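Local coordinates for protein ATP-dependent RNA helicase HrpB (Escherichia coli, PDB 6EUD) that hydrolyses ATP to ADP and phosphate as a DExH-box NTPase of the DEAH/RHA helicase group and probably unwinds RNA, at residues A[639-653]-A[694-708]. Residues are numbered along the deposited sequence; the frame is centred on the assembly and turned at random.
Sequences RLLCAAKWLPEYDWP and LDWGMQQRLDSELPA
R639 of helix 639-646 reaches L706, the first residue after helix 696-705. Its CB lies 4.4 Å from L706 CD2, and CD passes near L706 O. The chain bends at chi3 (65°), which brings NE to 2.7 Å from L706 O in a hydrogen bond. NH2 adds a weak bond to the same oxygen. NH2 also makes a long salt bridge to D703 OD1, and a water joins the two. D703 OD2 forms a salt bridge with R691. NH1 ends near A708 CB. L702 CD2 and A708 N lie over opposite faces of the guanidinium.

L706 CD2 packs against C642, A643 and W646. W652 is sandwiched: M698 CE sits 3.4 Å from the centroid of its six-membered ring on one face, and A643 CB covers the other. W652 NE1 donates to L647 O in the ring plane, at 2.6 Å, which helps set the rotation of the indole. R701 lays its guanidinium flat on Y650, planes 18° apart, with CD over the ring centre. Y650 OH is hydrogen-bonded to Q748 NE2.

The helical segments 639-646 and 696-705 cross at 89°. This is packing away from the ATP site, joining the end of helix 631-646 and its following loop to helix 696-705. Strand 745-746 touches W646 and P707, and A708 leads into strand 709-711 of the C-terminal sheet.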
loop_
_atom_site.group_PDB
_atom_site.type_symbol
_atom_site.label_atom_id
_atom_site.label_comp_id
_atom_site.label_asym_id
_atom_site.label_seq_id
_atom_site.Cartn_x
_atom_site.Cartn_y
_atom_site.Cartn_z
ATOM N N ARG A 639 -9.070 -12.913 -32.870
ATOM C CA ARG A 639 -7.738 -12.911 -33.479
ATOM C C ARG A 639 -6.792 -11.973 -32.751
ATOM O O ARG A 639 -5.597 -12.271 -32.612
ATOM C CB ARG A 639 -7.827 -12.533 -34.953
ATOM C CG ARG A 639 -8.392 -13.682 -35.779
ATOM C CD ARG A 639 -8.949 -13.206 -37.112
ATOM N NE ARG A 639 -7.867 -12.677 -37.933
ATOM C CZ ARG A 639 -8.048 -11.770 -38.879
ATOM N NH1 ARG A 639 -9.270 -11.292 -39.107
ATOM N NH2 ARG A 639 -7.011 -11.316 -39.563
ATOM N N LEU A 640 -7.317 -10.840 -32.277
ATOM C CA LEU A 640 -6.515 -9.908 -31.475
ATOM C C LEU A 640 -6.084 -10.537 -30.140
ATOM O O LEU A 640 -4.947 -10.359 -29.698
ATOM C CB LEU A 640 -7.285 -8.609 -31.234
ATOM C CG LEU A 640 -7.348 -7.760 -32.509
ATOM C CD1 LEU A 640 -8.297 -6.556 -32.344
ATOM C CD2 LEU A 640 -5.927 -7.324 -32.906
ATOM N N LEU A 641 -6.989 -11.291 -29.523
ATOM C CA LEU A 641 -6.679 -11.992 -28.293
ATOM C C LEU A 641 -5.572 -13.005 -28.549
ATOM O O LEU A 641 -4.622 -13.079 -27.760
ATOM C CB LEU A 641 -7.902 -12.710 -27.720
ATOM C CG LEU A 641 -9.016 -11.879 -27.093
ATOM C CD1 LEU A 641 -10.153 -12.791 -26.599
ATOM C CD2 LEU A 641 -8.470 -11.006 -25.968
ATOM N N CYS A 642 -5.698 -13.781 -29.638
ATOM C CA CYS A 642 -4.721 -14.836 -29.947
ATOM C C CYS A 642 -3.359 -14.277 -30.335
ATOM O O CYS A 642 -2.344 -14.807 -29.905
ATOM C CB CYS A 642 -5.246 -15.750 -31.054
ATOM S SG CYS A 642 -6.633 -16.736 -30.448
ATOM N N ALA A 643 -3.338 -13.206 -31.127
ATOM C CA ALA A 643 -2.088 -12.505 -31.462
ATOM C C ALA A 643 -1.301 -12.116 -30.221
ATOM O O ALA A 643 -0.074 -12.224 -30.204
ATOM C CB ALA A 643 -2.374 -11.254 -32.300
ATOM N N ALA A 644 -2.001 -11.659 -29.179
ATOM C CA ALA A 644 -1.311 -11.222 -27.967
ATOM C C ALA A 644 -0.680 -12.418 -27.246
ATOM O O ALA A 644 0.321 -12.259 -26.543
ATOM C CB ALA A 644 -2.255 -10.467 -27.041
ATOM N N LYS A 645 -1.256 -13.610 -27.426
ATOM C CA LYS A 645 -0.661 -14.831 -26.872
ATOM C C LYS A 645 0.482 -15.355 -27.737
ATOM O O LYS A 645 1.532 -15.699 -27.235
ATOM C CB LYS A 645 -1.705 -15.936 -26.731
ATOM C CG LYS A 645 -2.775 -15.660 -25.727
ATOM C CD LYS A 645 -3.653 -16.883 -25.524
ATOM C CE LYS A 645 -4.242 -17.405 -26.823
ATOM N NZ LYS A 645 -5.096 -18.592 -26.551
ATOM N N TRP A 646 0.261 -15.427 -29.043
ATOM C CA TRP A 646 1.175 -16.142 -29.929
ATOM C C TRP A 646 2.256 -15.234 -30.509
ATOM O O TRP A 646 3.332 -15.711 -30.865
ATOM C CB TRP A 646 0.401 -16.803 -31.073
ATOM C CG TRP A 646 -0.709 -17.678 -30.611
ATOM C CD1 TRP A 646 -0.806 -18.327 -29.409
ATOM C CD2 TRP A 646 -1.907 -17.991 -31.340
ATOM N NE1 TRP A 646 -1.988 -19.028 -29.354
ATOM C CE2 TRP A 646 -2.677 -18.840 -30.520
ATOM C CE3 TRP A 646 -2.395 -17.636 -32.595
ATOM C CZ2 TRP A 646 -3.913 -19.332 -30.923
ATOM C CZ3 TRP A 646 -3.630 -18.136 -32.998
ATOM C CH2 TRP A 646 -4.371 -18.968 -32.160
ATOM N N LEU A 647 1.949 -13.938 -30.617
ATOM C CA LEU A 647 2.895 -12.940 -31.112
ATOM C C LEU A 647 3.070 -11.811 -30.089
ATOM O O LEU A 647 2.807 -10.643 -30.396
ATOM C CB LEU A 647 2.438 -12.378 -32.467
ATOM C CG LEU A 647 2.226 -13.406 -33.599
ATOM C CD1 LEU A 647 1.779 -12.761 -34.903
ATOM C CD2 LEU A 647 3.473 -14.212 -33.840
ATOM N N PRO A 648 3.524 -12.156 -28.869
ATOM C CA PRO A 648 3.540 -11.178 -27.770
ATOM C C PRO A 648 4.674 -10.157 -27.914
ATOM O O PRO A 648 4.723 -9.211 -27.146
ATOM C CB PRO A 648 3.780 -12.048 -26.540
ATOM C CG PRO A 648 4.716 -13.148 -27.088
ATOM C CD PRO A 648 4.171 -13.427 -28.483
ATOM N N GLU A 649 5.585 -10.339 -28.866
ATOM C CA GLU A 649 6.626 -9.325 -29.041
ATOM C C GLU A 649 6.056 -8.038 -29.650
ATOM O O GLU A 649 6.740 -7.027 -29.693
ATOM C CB GLU A 649 7.788 -9.846 -29.898
ATOM C CG GLU A 649 7.408 -10.242 -31.294
ATOM C CD GLU A 649 7.076 -11.726 -31.413
ATOM O OE1 GLU A 649 7.635 -12.382 -32.318
ATOM O OE2 GLU A 649 6.250 -12.227 -30.623
ATOM N N TYR A 650 4.804 -8.062 -30.105
ATOM C CA TYR A 650 4.193 -6.845 -30.650
ATOM C C TYR A 650 3.171 -6.250 -29.689
ATOM O O TYR A 650 2.705 -6.928 -28.768
ATOM C CB TYR A 650 3.531 -7.131 -31.995
ATOM C CG TYR A 650 4.464 -7.799 -32.957
ATOM C CD1 TYR A 650 5.491 -7.091 -33.555
ATOM C CD2 TYR A 650 4.333 -9.150 -33.254
ATOM C CE1 TYR A 650 6.339 -7.701 -34.434
ATOM C CE2 TYR A 650 5.175 -9.760 -34.126
ATOM C CZ TYR A 650 6.179 -9.040 -34.718
ATOM O OH TYR A 650 7.046 -9.666 -35.592
ATOM N N ASP A 651 2.822 -4.986 -29.905
ATOM C CA ASP A 651 1.909 -4.307 -28.998
ATOM C C ASP A 651 0.464 -4.410 -29.454
ATOM O O ASP A 651 -0.089 -3.469 -30.015
ATOM C CB ASP A 651 2.308 -2.843 -28.838
ATOM C CG ASP A 651 3.610 -2.679 -28.082
ATOM O OD1 ASP A 651 3.784 -3.362 -27.047
ATOM O OD2 ASP A 651 4.462 -1.881 -28.529
ATOM N N TRP A 652 -0.154 -5.557 -29.196
ATOM C CA TRP A 652 -1.545 -5.752 -29.566
ATOM C C TRP A 652 -2.433 -5.074 -28.526
ATOM O O TRP A 652 -2.130 -5.104 -27.334
ATOM C CB TRP A 652 -1.883 -7.252 -29.700
ATOM C CG TRP A 652 -0.915 -7.987 -30.573
ATOM C CD1 TRP A 652 0.174 -8.698 -30.160
ATOM C CD2 TRP A 652 -0.908 -8.044 -32.013
ATOM N NE1 TRP A 652 0.850 -9.196 -31.244
ATOM C CE2 TRP A 652 0.208 -8.813 -32.389
ATOM C CE3 TRP A 652 -1.736 -7.517 -33.010
ATOM C CZ2 TRP A 652 0.516 -9.081 -33.723
ATOM C CZ3 TRP A 652 -1.430 -7.780 -34.327
ATOM C CH2 TRP A 652 -0.312 -8.558 -34.675
ATOM N N PRO A 653 -3.522 -4.440 -28.976
ATOM C CA PRO A 653 -4.494 -3.818 -28.072
ATOM C C PRO A 653 -5.269 -4.825 -27.242
ATOM O O PRO A 653 -5.629 -5.894 -27.720
ATOM C CB PRO A 653 -5.435 -3.068 -29.027
ATOM C CG PRO A 653 -5.310 -3.783 -30.297
ATOM C CD PRO A 653 -3.859 -4.184 -30.381
ATOM N N LEU A 694 -5.312 -0.634 -34.777
ATOM C CA LEU A 694 -4.000 -1.030 -35.275
ATOM C C LEU A 694 -3.518 -0.064 -36.319
ATOM O O LEU A 694 -4.310 0.397 -37.141
ATOM C CB LEU A 694 -4.041 -2.427 -35.884
ATOM C CG LEU A 694 -4.543 -3.563 -35.000
ATOM C CD1 LEU A 694 -4.640 -4.819 -35.837
ATOM C CD2 LEU A 694 -3.620 -3.769 -33.825
ATOM N N ASP A 695 -2.223 0.243 -36.313
ATOM C CA ASP A 695 -1.660 1.013 -37.413
ATOM C C ASP A 695 -1.620 0.123 -38.663
ATOM O O ASP A 695 -1.937 -1.071 -38.608
ATOM C CB ASP A 695 -0.263 1.589 -37.072
ATOM C CG ASP A 695 0.780 0.520 -36.722
ATOM O OD1 ASP A 695 0.844 -0.539 -37.381
ATOM O OD2 ASP A 695 1.574 0.765 -35.788
ATOM N N TRP A 696 -1.245 0.721 -39.783
ATOM C CA TRP A 696 -1.217 0.019 -41.047
ATOM C C TRP A 696 -0.343 -1.232 -40.971
ATOM O O TRP A 696 -0.743 -2.306 -41.444
ATOM C CB TRP A 696 -0.720 0.943 -42.146
ATOM C CG TRP A 696 -0.749 0.296 -43.476
ATOM C CD1 TRP A 696 -1.828 0.180 -44.310
ATOM C CD2 TRP A 696 0.348 -0.335 -44.152
ATOM N NE1 TRP A 696 -1.468 -0.481 -45.460
ATOM C CE2 TRP A 696 -0.137 -0.809 -45.387
ATOM C CE3 TRP A 696 1.693 -0.543 -43.829
ATOM C CZ2 TRP A 696 0.677 -1.482 -46.303
ATOM C CZ3 TRP A 696 2.498 -1.215 -44.743
ATOM C CH2 TRP A 696 1.989 -1.669 -45.963
ATOM N N GLY A 697 0.829 -1.092 -40.352
ATOM C CA GLY A 697 1.765 -2.192 -40.227
ATOM C C GLY A 697 1.203 -3.400 -39.501
ATOM O O GLY A 697 1.324 -4.535 -39.959
ATOM N N MET A 698 0.566 -3.150 -38.368
ATOM C CA MET A 698 -0.009 -4.198 -37.548
ATOM C C MET A 698 -1.241 -4.826 -38.206
ATOM O O MET A 698 -1.525 -6.011 -38.007
ATOM C CB MET A 698 -0.362 -3.621 -36.178
ATOM C CG MET A 698 0.854 -3.107 -35.425
ATOM S SD MET A 698 1.873 -4.487 -34.866
ATOM C CE MET A 698 0.736 -5.168 -33.665
ATOM N N GLN A 699 -1.972 -4.032 -38.984
ATOM C CA GLN A 699 -3.106 -4.557 -39.729
ATOM C C GLN A 699 -2.604 -5.582 -40.747
ATOM O O GLN A 699 -3.193 -6.658 -40.895
ATOM C CB GLN A 699 -3.878 -3.433 -40.421
ATOM C CG GLN A 699 -4.640 -2.521 -39.464
ATOM C CD GLN A 699 -5.291 -1.338 -40.164
ATOM O OE1 GLN A 699 -5.141 -1.157 -41.377
ATOM N NE2 GLN A 699 -6.008 -0.521 -39.402
ATOM N N GLN A 700 -1.516 -5.237 -41.438
ATOM C CA GLN A 700 -0.898 -6.133 -42.415
ATOM C C GLN A 700 -0.361 -7.374 -41.724
ATOM O O GLN A 700 -0.550 -8.486 -42.213
ATOM C CB GLN A 700 0.244 -5.442 -43.171
ATOM C CG GLN A 700 -0.176 -4.226 -43.943
ATOM C CD GLN A 700 -1.255 -4.526 -44.953
ATOM O OE1 GLN A 700 -2.304 -3.884 -44.958
ATOM N NE2 GLN A 700 -1.000 -5.496 -45.831
ATOM N N ARG A 701 0.307 -7.170 -40.588
ATOM C CA ARG A 701 0.820 -8.273 -39.771
ATOM C C ARG A 701 -0.312 -9.222 -39.328
ATOM O O ARG A 701 -0.211 -10.438 -39.494
ATOM C CB ARG A 701 1.571 -7.729 -38.556
ATOM C CG ARG A 701 2.505 -8.728 -37.895
ATOM C CD ARG A 701 3.319 -8.078 -36.787
ATOM N NE ARG A 701 4.004 -6.855 -37.221
ATOM C CZ ARG A 701 5.167 -6.835 -37.872
ATOM N NH1 ARG A 701 5.778 -7.971 -38.188
ATOM N NH2 ARG A 701 5.718 -5.679 -38.220
ATOM N N LEU A 702 -1.393 -8.674 -38.784
ATOM C CA LEU A 702 -2.512 -9.512 -38.378
ATOM C C LEU A 702 -3.155 -10.234 -39.584
ATOM O O LEU A 702 -3.480 -11.426 -39.506
ATOM C CB LEU A 702 -3.563 -8.689 -37.637
ATOM C CG LEU A 702 -4.627 -9.548 -36.952
ATOM C CD1 LEU A 702 -4.007 -10.344 -35.799
ATOM C CD2 LEU A 702 -5.776 -8.701 -36.462
ATOM N N ASP A 703 -3.326 -9.541 -40.701
ATOM C CA ASP A 703 -3.919 -10.191 -41.885
ATOM C C ASP A 703 -3.050 -11.330 -42.405
ATOM O O ASP A 703 -3.533 -12.284 -43.004
ATOM C CB ASP A 703 -4.154 -9.186 -43.015
ATOM C CG ASP A 703 -5.404 -8.348 -42.802
ATOM O OD1 ASP A 703 -6.192 -8.670 -41.886
ATOM O OD2 ASP A 703 -5.611 -7.375 -43.564
ATOM N N SER A 704 -1.758 -11.223 -42.162
ATOM C CA SER A 704 -0.811 -12.208 -42.660
ATOM C C SER A 704 -0.508 -13.337 -41.655
ATOM O O SER A 704 -0.411 -14.508 -42.041
ATOM C CB SER A 704 0.496 -11.516 -43.055
ATOM O OG SER A 704 1.460 -12.500 -43.359
ATOM N N GLU A 705 -0.352 -12.983 -40.380
ATOM C CA GLU A 705 0.071 -13.952 -39.380
ATOM C C GLU A 705 -1.097 -14.681 -38.734
ATOM O O GLU A 705 -0.947 -15.824 -38.307
ATOM C CB GLU A 705 0.916 -13.275 -38.303
ATOM C CG GLU A 705 2.233 -12.732 -38.818
ATOM C CD GLU A 705 2.995 -13.752 -39.661
ATOM O OE1 GLU A 705 3.001 -14.953 -39.305
ATOM O OE2 GLU A 705 3.596 -13.351 -40.683
ATOM N N LEU A 706 -2.248 -14.014 -38.657
ATOM C CA LEU A 706 -3.475 -14.656 -38.189
ATOM C C LEU A 706 -4.581 -14.403 -39.199
ATOM O O LEU A 706 -5.545 -13.704 -38.904
ATOM C CB LEU A 706 -3.897 -14.142 -36.811
ATOM C CG LEU A 706 -3.100 -14.601 -35.582
ATOM C CD1 LEU A 706 -1.754 -13.859 -35.450
ATOM C CD2 LEU A 706 -3.937 -14.398 -34.316
ATOM N N PRO A 707 -4.436 -14.989 -40.391
ATOM C CA PRO A 707 -5.325 -14.720 -41.526
ATOM C C PRO A 707 -6.735 -15.249 -41.294
ATOM O O PRO A 707 -6.894 -16.264 -40.595
ATOM C CB PRO A 707 -4.650 -15.477 -42.677
ATOM C CG PRO A 707 -3.990 -16.660 -41.986
ATOM C CD PRO A 707 -3.492 -16.101 -40.668
ATOM N N ALA A 708 -7.734 -14.589 -41.881
ATOM C CA ALA A 708 -9.116 -15.028 -41.731
ATOM C C ALA A 708 -9.348 -16.307 -42.500
ATOM O O ALA A 708 -10.162 -17.134 -42.088
ATOM C CB ALA A 708 -10.102 -13.943 -42.198
HETATM O O HOH W 1 -8.130 -10.354 -42.483
#